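Uncharacterized protein (Pyrococcus horikoshii, PDB 2CYJ) is of unknown function, a small conserved alpha/beta protein of the DUF498 (Mth938-like) family from a hyperthermophilic archaeon. Local coordinates at residues D21-P26 / L111-V116; R32-I37 / E54-E59; F61-V66 / G106-L111. One frame throughout, in Å; residues are numbered along the deposited sequence.

How the interactions relate
From the N terminus, the chain first runs through D21-P26, which pairs antiparallel with strand 110-115, formed only near the chain's end: interaction 1 therefore closes a loop spanning most of the molecule. Inside that loop, interaction 2 joins the R32-I37 entry to helix 36-42 with the turn after helix 50-54. Interaction 3, nested in the same large loop and following interaction 2 in series, pairs strand 63-68 with strand 110-115. Interactions 1 and 3 share L111 and lie in one mixed sheet, on opposite sides of strand 110-115. Interaction 2 lies beside that sheet and is tied to interaction 1 by the salt bridge between R33 and D21.

Interaction 1: D21-P26 / L111-V116; sequences DIVIYP and LAIIHV
L111 opens the pairing with its CD1 methyl, which lies 3.8 Å from CG1 of V23 and also reaches CD1 of Y25. A CG anti to the leucine's backbone N (chi1 171°) carries the methyl to both, and the side chain runs alongside the tyrosine in the same direction. A112 and I24 form an antiparallel hydrogen-bonded pair whose two N-H...O=C bonds are both 2.8 Å long. On the face they share with I22 and I114, L101 of helix 94-104 packs on both; the small alanine is consistent with close packing of the helix here. I113 comes next, a non-hydrogen-bonded partner of V23; both are branched, beta-prone residues on the opposite face, where Y56 packs on them. Hydrogen bonding resumes at I114, whose N meets I22 O at 2.8 Å and whose O accepts I22 N in return, while its CB lies 3.9 Å from CG1 of I22.

At H115 the contact turns polar. Its ND1 donates to D21 OD2 over a very short 2.5 Å, nearly straight at 175°. The oxygen lies in the ring plane and is met on its syn side, with carboxylate and imidazole 86° apart. V116 N then donates to D21 OD1 at 2.8 Å from above the carboxylate plane.

R33 adds a salt bridge to D21 OD2. Donors at both oxygens thus hold the carboxylate in place, while the ND1 bond probably limits the turning of the imidazole. Together the R33 salt bridge and the two N-H donors probably offset the cost of burying a carboxylate.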
loop_
_atom_site.group_PDB
_atom_site.type_symbol
_atom_site.label_atom_id
_atom_site.label_comp_id
_atom_site.label_asym_id
_atom_site.label_seq_id
_atom_site.Cartn_x
_atom_site.Cartn_y
_atom_site.Cartn_z
ATOM N N ASP A 21 2.781 0.838 -8.873
ATOM C CA ASP A 21 2.353 0.875 -7.484
ATOM C C ASP A 21 1.338 1.980 -7.223
ATOM O O ASP A 21 1.389 3.051 -7.839
ATOM C CB ASP A 21 3.564 1.076 -6.575
ATOM C CG ASP A 21 4.489 -0.124 -6.548
ATOM O OD1 ASP A 21 4.289 -1.089 -7.317
ATOM O OD2 ASP A 21 5.434 -0.095 -5.744
ATOM N N ILE A 22 0.440 1.727 -6.282
ATOM C CA ILE A 22 -0.593 2.693 -5.939
ATOM C C ILE A 22 -0.856 2.763 -4.447
ATOM O O ILE A 22 -0.464 1.878 -3.680
ATOM C CB ILE A 22 -1.955 2.367 -6.631
ATOM C CG1 ILE A 22 -2.439 0.964 -6.243
ATOM C CG2 ILE A 22 -1.809 2.490 -8.148
ATOM C CD1 ILE A 22 -3.847 0.636 -6.751
ATOM N N VAL A 23 -1.513 3.853 -4.063
ATOM C CA VAL A 23 -1.936 4.100 -2.699
ATOM C C VAL A 23 -3.454 4.274 -2.766
ATOM O O VAL A 23 -3.966 5.054 -3.573
ATOM C CB VAL A 23 -1.289 5.382 -2.121
ATOM C CG1 VAL A 23 -1.822 5.659 -0.719
ATOM C CG2 VAL A 23 0.216 5.216 -2.079
ATOM N N ILE A 24 -4.173 3.501 -1.961
ATOM C CA ILE A 24 -5.622 3.590 -1.908
ATOM C C ILE A 24 -5.949 4.174 -0.537
ATOM O O ILE A 24 -5.643 3.570 0.498
ATOM C CB ILE A 24 -6.291 2.207 -2.046
ATOM C CG1 ILE A 24 -5.867 1.552 -3.368
ATOM C CG2 ILE A 24 -7.804 2.357 -1.976
ATOM C CD1 ILE A 24 -6.198 0.062 -3.462
ATOM N N TYR A 25 -6.531 5.366 -0.536
ATOM C CA TYR A 25 -6.907 6.043 0.697
ATOM C C TYR A 25 -8.220 5.502 1.252
ATOM O O TYR A 25 -8.999 4.888 0.531
ATOM C CB TYR A 25 -7.005 7.544 0.426
ATOM C CG TYR A 25 -5.646 8.135 0.153
ATOM C CD1 TYR A 25 -4.826 8.523 1.209
ATOM C CD2 TYR A 25 -5.136 8.217 -1.146
ATOM C CE1 TYR A 25 -3.538 8.971 0.995
ATOM C CE2 TYR A 25 -3.826 8.670 -1.374
ATOM C CZ TYR A 25 -3.039 9.042 -0.286
ATOM O OH TYR A 25 -1.745 9.481 -0.457
ATOM N N PRO A 26 -8.480 5.717 2.554
ATOM C CA PRO A 26 -9.712 5.242 3.199
ATOM C C PRO A 26 -10.995 5.591 2.454
ATOM O O PRO A 26 -11.955 4.818 2.476
ATOM C CB PRO A 26 -9.659 5.904 4.577
ATOM C CG PRO A 26 -8.204 5.938 4.861
ATOM C CD PRO A 26 -7.583 6.345 3.541
ATOM N N LEU A 111 -5.953 2.491 4.896
ATOM C CA LEU A 111 -4.991 3.140 4.005
ATOM C C LEU A 111 -4.171 1.968 3.446
ATOM O O LEU A 111 -3.584 1.197 4.212
ATOM C CB LEU A 111 -4.070 4.084 4.781
ATOM C CG LEU A 111 -2.890 4.652 3.974
ATOM C CD1 LEU A 111 -3.376 5.489 2.782
ATOM C CD2 LEU A 111 -2.030 5.499 4.913
ATOM N N ALA A 112 -4.133 1.811 2.126
ATOM C CA ALA A 112 -3.390 0.698 1.543
ATOM C C ALA A 112 -2.293 1.155 0.597
ATOM O O ALA A 112 -2.507 2.053 -0.205
ATOM C CB ALA A 112 -4.349 -0.238 0.785
ATOM N N ILE A 113 -1.115 0.549 0.714
ATOM C CA ILE A 113 0.004 0.859 -0.178
ATOM C C ILE A 113 0.246 -0.463 -0.885
ATOM O O ILE A 113 0.532 -1.486 -0.245
ATOM C CB ILE A 113 1.254 1.294 0.597
ATOM C CG1 ILE A 113 0.939 2.562 1.401
ATOM C CG2 ILE A 113 2.404 1.549 -0.377
ATOM C CD1 ILE A 113 2.017 2.940 2.401
ATOM N N ILE A 114 0.100 -0.440 -2.203
ATOM C CA ILE A 114 0.207 -1.649 -3.005
ATOM C C ILE A 114 1.393 -1.684 -3.958
ATOM O O ILE A 114 1.477 -0.880 -4.894
ATOM C CB ILE A 114 -1.086 -1.822 -3.841
ATOM C CG1 ILE A 114 -2.325 -1.719 -2.932
ATOM C CG2 ILE A 114 -1.039 -3.130 -4.624
ATOM C CD1 ILE A 114 -2.459 -2.820 -1.871
ATOM N N HIS A 115 2.298 -2.629 -3.719
ATOM C CA HIS A 115 3.468 -2.811 -4.562
ATOM C C HIS A 115 3.100 -3.938 -5.530
ATOM O O HIS A 115 2.814 -5.065 -5.114
ATOM C CB HIS A 115 4.663 -3.180 -3.686
ATOM C CG HIS A 115 5.942 -3.331 -4.444
ATOM N ND1 HIS A 115 6.429 -2.357 -5.281
ATOM C CD2 HIS A 115 6.842 -4.346 -4.480
ATOM C CE1 HIS A 115 7.577 -2.761 -5.799
ATOM N NE2 HIS A 115 7.848 -3.964 -5.330
ATOM N N VAL A 116 3.100 -3.620 -6.822
ATOM C CA VAL A 116 2.676 -4.577 -7.835
ATOM C C VAL A 116 3.707 -5.512 -8.458
ATOM O O VAL A 116 3.337 -6.420 -9.216
ATOM C CB VAL A 116 1.869 -3.854 -8.967
ATOM C CG1 VAL A 116 0.705 -3.084 -8.350
ATOM C CG2 VAL A 116 2.762 -2.909 -9.755
#

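Interaction 2: R32-I37 / E54-E59; sequences RRMKEI and EKYLVE
Y56 reaches across to M34 with its hydroxyl, where OH accepts the backbone N-H of M34 at 2.8 Å. The bond is rather bent, at 140° about the hydrogen, and M34 N lies near the plane of the ring, at its edge. The same oxygen touches CG of R33 at 3.4 Å. Beyond the hydroxyl, the methionine crosses K55 at about a right angle: its flexible chain, bent at chi3 (-72°), lays CE against CB of K55 at a tight 3.3 Å and also near CE2 of Y56. I37 sends CD1 to within 3.6 Å of K55 CG, so the lysine contributes its aliphatic part here.

What positions the tyrosine lies one shell out. E52 hydrogen-bonds the hydroxyl through OE1, the oxygen that also forms a salt bridge with NE of R33. The arginine chain is extended from CG to NE, which carries its guanidinium past the tyrosine to D21 and to the carbonyl of S45, and CB of K35 rests over the centre of one guanidinium face. A phenylalanine in place of Y56 would probably leave M34 N and E52 each short of a hydrogen-bond partner. Further out, R32 grips E36 end-on, NH1 and NH2 each meeting one carboxylate oxygen.

Two loops meet here: M34 centres an inverse gamma turn leading into helix 36-42, and E54 to L57 form a type I beta turn after helix 50-54. Together they make a loop-to-loop junction, with Y56 inserted against V23 and I113 of the central mixed sheet.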
loop_
_atom_site.group_PDB
_atom_site.type_symbol
_atom_site.label_atom_id
_atom_site.label_comp_id
_atom_site.label_asym_id
_atom_site.label_seq_id
_atom_site.Cartn_x
_atom_site.Cartn_y
_atom_site.Cartn_z
ATOM N N ARG A 32 -0.893 7.464 -7.349
ATOM C CA ARG A 32 0.282 6.671 -7.649
ATOM C C ARG A 32 1.170 6.657 -6.401
ATOM O O ARG A 32 1.183 7.610 -5.614
ATOM C CB ARG A 32 1.052 7.273 -8.833
ATOM C CG ARG A 32 1.669 8.633 -8.562
ATOM C CD ARG A 32 2.573 9.075 -9.716
ATOM N NE ARG A 32 3.794 8.280 -9.784
ATOM C CZ ARG A 32 4.888 8.514 -9.061
ATOM N NH1 ARG A 32 4.935 9.532 -8.208
ATOM N NH2 ARG A 32 5.937 7.716 -9.185
ATOM N N ARG A 33 1.885 5.561 -6.200
ATOM C CA ARG A 33 2.790 5.480 -5.072
ATOM C C ARG A 33 4.049 6.275 -5.431
ATOM O O ARG A 33 4.609 6.095 -6.522
ATOM C CB ARG A 33 3.175 4.024 -4.788
ATOM C CG ARG A 33 4.150 3.888 -3.636
ATOM C CD ARG A 33 4.795 2.517 -3.540
ATOM N NE ARG A 33 5.949 2.620 -2.650
ATOM C CZ ARG A 33 6.993 1.801 -2.653
ATOM N NH1 ARG A 33 7.054 0.778 -3.497
ATOM N NH2 ARG A 33 8.007 2.043 -1.837
ATOM N N MET A 34 4.496 7.152 -4.535
ATOM C CA MET A 34 5.691 7.944 -4.812
ATOM C C MET A 34 6.899 7.165 -4.301
ATOM O O MET A 34 7.630 7.592 -3.405
ATOM C CB MET A 34 5.621 9.294 -4.096
ATOM C CG MET A 34 4.378 10.065 -4.486
ATOM S SD MET A 34 4.461 11.791 -3.975
ATOM C CE MET A 34 4.279 11.612 -2.278
ATOM N N LYS A 35 7.111 6.008 -4.907
ATOM C CA LYS A 35 8.188 5.143 -4.487
ATOM C C LYS A 35 9.557 5.764 -4.670
ATOM O O LYS A 35 10.512 5.372 -3.991
ATOM C CB LYS A 35 8.090 3.783 -5.185
ATOM C CG LYS A 35 8.459 3.735 -6.640
ATOM C CD LYS A 35 8.404 2.277 -7.078
ATOM C CE LYS A 35 8.797 2.112 -8.515
ATOM N NZ LYS A 35 8.537 0.716 -8.967
ATOM N N GLU A 36 9.659 6.749 -5.560
ATOM C CA GLU A 36 10.936 7.415 -5.770
ATOM C C GLU A 36 11.462 8.015 -4.457
ATOM O O GLU A 36 12.666 8.166 -4.281
ATOM C CB GLU A 36 10.811 8.513 -6.835
ATOM C CG GLU A 36 9.774 9.593 -6.542
ATOM C CD GLU A 36 8.355 9.192 -6.919
ATOM O OE1 GLU A 36 8.139 8.048 -7.376
ATOM O OE2 GLU A 36 7.456 10.044 -6.750
ATOM N N ILE A 37 10.576 8.347 -3.522
ATOM C CA ILE A 37 11.035 8.935 -2.264
ATOM C C ILE A 37 11.896 7.978 -1.454
ATOM O O ILE A 37 12.925 8.367 -0.896
ATOM C CB ILE A 37 9.862 9.388 -1.386
ATOM C CG1 ILE A 37 9.095 10.490 -2.115
ATOM C CG2 ILE A 37 10.381 9.883 -0.022
ATOM C CD1 ILE A 37 7.807 10.932 -1.439
ATOM N N GLU A 54 5.024 9.256 5.283
ATOM C CA GLU A 54 4.431 10.480 5.792
ATOM C C GLU A 54 3.603 11.202 4.735
ATOM O O GLU A 54 2.628 11.876 5.071
ATOM C CB GLU A 54 5.537 11.397 6.337
ATOM C CG GLU A 54 5.054 12.665 7.051
ATOM C CD GLU A 54 4.791 13.834 6.113
ATOM O OE1 GLU A 54 5.254 13.802 4.952
ATOM O OE2 GLU A 54 4.133 14.804 6.551
ATOM N N LYS A 55 3.974 11.054 3.463
ATOM C CA LYS A 55 3.232 11.710 2.384
ATOM C C LYS A 55 1.825 11.145 2.229
ATOM O O LYS A 55 0.968 11.786 1.624
ATOM C CB LYS A 55 3.950 11.568 1.031
ATOM C CG LYS A 55 5.364 12.120 0.971
ATOM C CD LYS A 55 5.387 13.603 1.275
ATOM C CE LYS A 55 6.790 14.153 1.137
ATOM N NZ LYS A 55 6.815 15.623 1.336
ATOM N N TYR A 56 1.577 9.959 2.784
ATOM C CA TYR A 56 0.268 9.329 2.649
ATOM C C TYR A 56 -0.626 9.556 3.849
ATOM O O TYR A 56 -1.742 9.040 3.889
ATOM C CB TYR A 56 0.429 7.829 2.403
ATOM C CG TYR A 56 1.379 7.518 1.274
ATOM C CD1 TYR A 56 2.266 6.451 1.364
ATOM C CD2 TYR A 56 1.430 8.325 0.136
ATOM C CE1 TYR A 56 3.197 6.195 0.348
ATOM C CE2 TYR A 56 2.354 8.073 -0.887
ATOM C CZ TYR A 56 3.233 7.010 -0.767
ATOM O OH TYR A 56 4.147 6.761 -1.758
ATOM N N LEU A 57 -0.139 10.318 4.827
ATOM C CA LEU A 57 -0.935 10.627 6.013
ATOM C C LEU A 57 -1.785 11.851 5.666
ATOM O O LEU A 57 -1.493 12.993 6.061
ATOM C CB LEU A 57 -0.012 10.910 7.198
ATOM C CG LEU A 57 0.976 9.769 7.456
ATOM C CD1 LEU A 57 1.811 10.128 8.676
ATOM C CD2 LEU A 57 0.244 8.454 7.691
ATOM N N VAL A 58 -2.849 11.591 4.917
ATOM C CA VAL A 58 -3.750 12.628 4.415
ATOM C C VAL A 58 -5.158 12.499 4.979
ATOM O O VAL A 58 -5.815 13.503 5.261
ATOM C CB VAL A 58 -3.796 12.560 2.866
ATOM C CG1 VAL A 58 -4.740 13.604 2.312
ATOM C CG2 VAL A 58 -2.388 12.768 2.299
ATOM N N GLU A 59 -5.626 11.259 5.109
ATOM C CA GLU A 59 -6.934 10.975 5.680
ATOM C C GLU A 59 -6.700 10.131 6.924
ATOM O O GLU A 59 -5.725 9.374 7.000
ATOM C CB GLU A 59 -7.803 10.174 4.704
ATOM C CG GLU A 59 -8.083 10.883 3.398
ATOM C CD GLU A 59 -8.912 10.034 2.443
ATOM O OE1 GLU A 59 -9.099 10.467 1.287
ATOM O OE2 GLU A 59 -9.369 8.944 2.849
#

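Interaction 3: F61-V66 / G106-L111; sequences FDVLLV and GKKRIL
The parallel pairing of strand 63-68 with strand 110-115, V63 beside I110 and L64 beside L111, lies within the central mixed sheet. V63 O receives L111 N at 2.9 Å, and L65 N goes on to L111 O at 2.8 Å, the alternating pattern of parallel strands. Where the strands begin, R109 O accepts from both D62 N and V63 N.

D62 and R109 seal this end with a bidentate salt bridge. The arginine comes side-on: NH2 donates to OD1 of D62 at 2.9 Å, and NE to OD2 at 3.1 Å, with the two planes 44° apart. OD2 also takes the backbone N of R109, from the same face of the carboxylate as NE, so a short acid suits a place where it must meet both main chain and side chain. D60 holds the remaining nitrogen, NH1.

F61 has its CG between the backbone N and the carbonyl carbon (chi1 61°), which turns the ring over L111. CD2 of that leucine lies above one face, 3.9 Å from the centroid, in a CH-pi contact, and also meets CD1 of L64. On the opposite face of the sheet V63 CB packs 4.1 Å from I110 CG1, where I110 also packs on L101 and L104 of helix 94-104.

That helix links strand 88-92 to strand 110-115, which lies beyond strand 63-68: a beta-alpha-beta crossover passing over one strand, as in many alpha/beta folds.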
loop_
_atom_site.group_PDB
_atom_site.type_symbol
_atom_site.label_atom_id
_atom_site.label_comp_id
_atom_site.label_asym_id
_atom_site.label_seq_id
_atom_site.Cartn_x
_atom_site.Cartn_y
_atom_site.Cartn_z
ATOM N N PHE A 61 -7.057 7.120 9.451
ATOM C CA PHE A 61 -7.237 5.701 9.180
ATOM C C PHE A 61 -6.989 4.869 10.430
ATOM O O PHE A 61 -6.338 5.324 11.376
ATOM C CB PHE A 61 -6.314 5.247 8.028
ATOM C CG PHE A 61 -4.840 5.420 8.307
ATOM C CD1 PHE A 61 -4.070 4.349 8.753
ATOM C CD2 PHE A 61 -4.229 6.660 8.134
ATOM C CE1 PHE A 61 -2.705 4.507 9.021
ATOM C CE2 PHE A 61 -2.874 6.834 8.398
ATOM C CZ PHE A 61 -2.107 5.752 8.847
ATOM N N ASP A 62 -7.531 3.656 10.416
ATOM C CA ASP A 62 -7.407 2.704 11.516
ATOM C C ASP A 62 -6.387 1.631 11.187
ATOM O O ASP A 62 -5.683 1.119 12.059
ATOM C CB ASP A 62 -8.749 1.999 11.753
ATOM C CG ASP A 62 -9.878 2.962 12.049
ATOM O OD1 ASP A 62 -9.726 3.774 12.987
ATOM O OD2 ASP A 62 -10.917 2.900 11.348
ATOM N N VAL A 63 -6.314 1.307 9.904
ATOM C CA VAL A 63 -5.468 0.237 9.423
ATOM C C VAL A 63 -4.574 0.652 8.275
ATOM O O VAL A 63 -5.044 1.316 7.356
ATOM C CB VAL A 63 -6.354 -0.917 8.883
ATOM C CG1 VAL A 63 -5.488 -2.050 8.334
ATOM C CG2 VAL A 63 -7.292 -1.427 9.969
ATOM N N LEU A 64 -3.294 0.291 8.350
ATOM C CA LEU A 64 -2.367 0.506 7.238
ATOM C C LEU A 64 -2.147 -0.904 6.690
ATOM O O LEU A 64 -1.660 -1.794 7.400
ATOM C CB LEU A 64 -1.009 1.082 7.671
ATOM C CG LEU A 64 0.024 1.047 6.522
ATOM C CD1 LEU A 64 -0.384 1.990 5.387
ATOM C CD2 LEU A 64 1.399 1.411 7.049
ATOM N N LEU A 65 -2.539 -1.109 5.436
ATOM C CA LEU A 65 -2.390 -2.400 4.775
ATOM C C LEU A 65 -1.372 -2.258 3.656
ATOM O O LEU A 65 -1.527 -1.430 2.756
ATOM C CB LEU A 65 -3.742 -2.869 4.223
ATOM C CG LEU A 65 -3.830 -4.216 3.481
ATOM C CD1 LEU A 65 -3.413 -4.041 2.029
ATOM C CD2 LEU A 65 -2.995 -5.265 4.193
ATOM N N VAL A 66 -0.316 -3.056 3.724
ATOM C CA VAL A 66 0.717 -2.998 2.702
ATOM C C VAL A 66 0.801 -4.289 1.903
ATOM O O VAL A 66 0.958 -5.368 2.478
ATOM C CB VAL A 66 2.125 -2.727 3.317
ATOM C CG1 VAL A 66 3.174 -2.581 2.211
ATOM C CG2 VAL A 66 2.092 -1.460 4.177
ATOM N N GLY A 106 -15.048 -1.276 4.039
ATOM C CA GLY A 106 -16.393 -0.913 4.438
ATOM C C GLY A 106 -16.630 -0.735 5.915
ATOM O O GLY A 106 -17.625 -0.132 6.313
ATOM N N LYS A 107 -15.741 -1.270 6.737
ATOM C CA LYS A 107 -15.907 -1.102 8.164
ATOM C C LYS A 107 -14.826 -0.184 8.691
ATOM O O LYS A 107 -15.066 1.014 8.884
ATOM C CB LYS A 107 -15.916 -2.465 8.854
ATOM C CG LYS A 107 -17.297 -3.119 8.733
ATOM C CD LYS A 107 -17.396 -4.488 9.386
ATOM C CE LYS A 107 -18.852 -4.947 9.411
ATOM N NZ LYS A 107 -19.008 -6.362 9.852
ATOM N N LYS A 108 -13.628 -0.715 8.895
ATOM C CA LYS A 108 -12.545 0.121 9.379
ATOM C C LYS A 108 -12.044 1.001 8.240
ATOM O O LYS A 108 -12.246 0.696 7.058
ATOM C CB LYS A 108 -11.396 -0.740 9.906
ATOM C CG LYS A 108 -11.712 -1.483 11.201
ATOM C CD LYS A 108 -10.694 -2.581 11.474
ATOM C CE LYS A 108 -11.016 -3.319 12.769
ATOM N NZ LYS A 108 -10.058 -4.435 13.011
ATOM N N ARG A 109 -11.400 2.103 8.607
ATOM C CA ARG A 109 -10.844 3.021 7.631
ATOM C C ARG A 109 -9.463 2.484 7.292
ATOM O O ARG A 109 -8.581 2.398 8.147
ATOM C CB ARG A 109 -10.768 4.419 8.224
ATOM C CG ARG A 109 -12.140 4.969 8.564
ATOM C CD ARG A 109 -12.041 6.219 9.394
ATOM N NE ARG A 109 -11.419 5.930 10.680
ATOM C CZ ARG A 109 -11.168 6.841 11.613
ATOM N NH1 ARG A 109 -11.488 8.111 11.403
ATOM N NH2 ARG A 109 -10.602 6.479 12.756
ATOM N N ILE A 110 -9.287 2.113 6.033
ATOM C CA ILE A 110 -8.041 1.520 5.599
ATOM C C ILE A 110 -7.236 2.315 4.584
ATOM O O ILE A 110 -7.770 2.757 3.560
ATOM C CB ILE A 110 -8.318 0.133 4.989
ATOM C CG1 ILE A 110 -9.211 -0.683 5.930
ATOM C CG2 ILE A 110 -7.021 -0.597 4.752
ATOM C CD1 ILE A 110 -9.818 -1.910 5.279
ATOM N N LEU A 111 -5.953 2.491 4.896
ATOM C CA LEU A 111 -4.991 3.140 4.005
ATOM C C LEU A 111 -4.171 1.968 3.446
ATOM O O LEU A 111 -3.584 1.197 4.212
ATOM C CB LEU A 111 -4.070 4.084 4.781
ATOM C CG LEU A 111 -2.890 4.652 3.974
ATOM C CD1 LEU A 111 -3.376 5.489 2.782
ATOM C CD2 LEU A 111 -2.030 5.499 4.913
#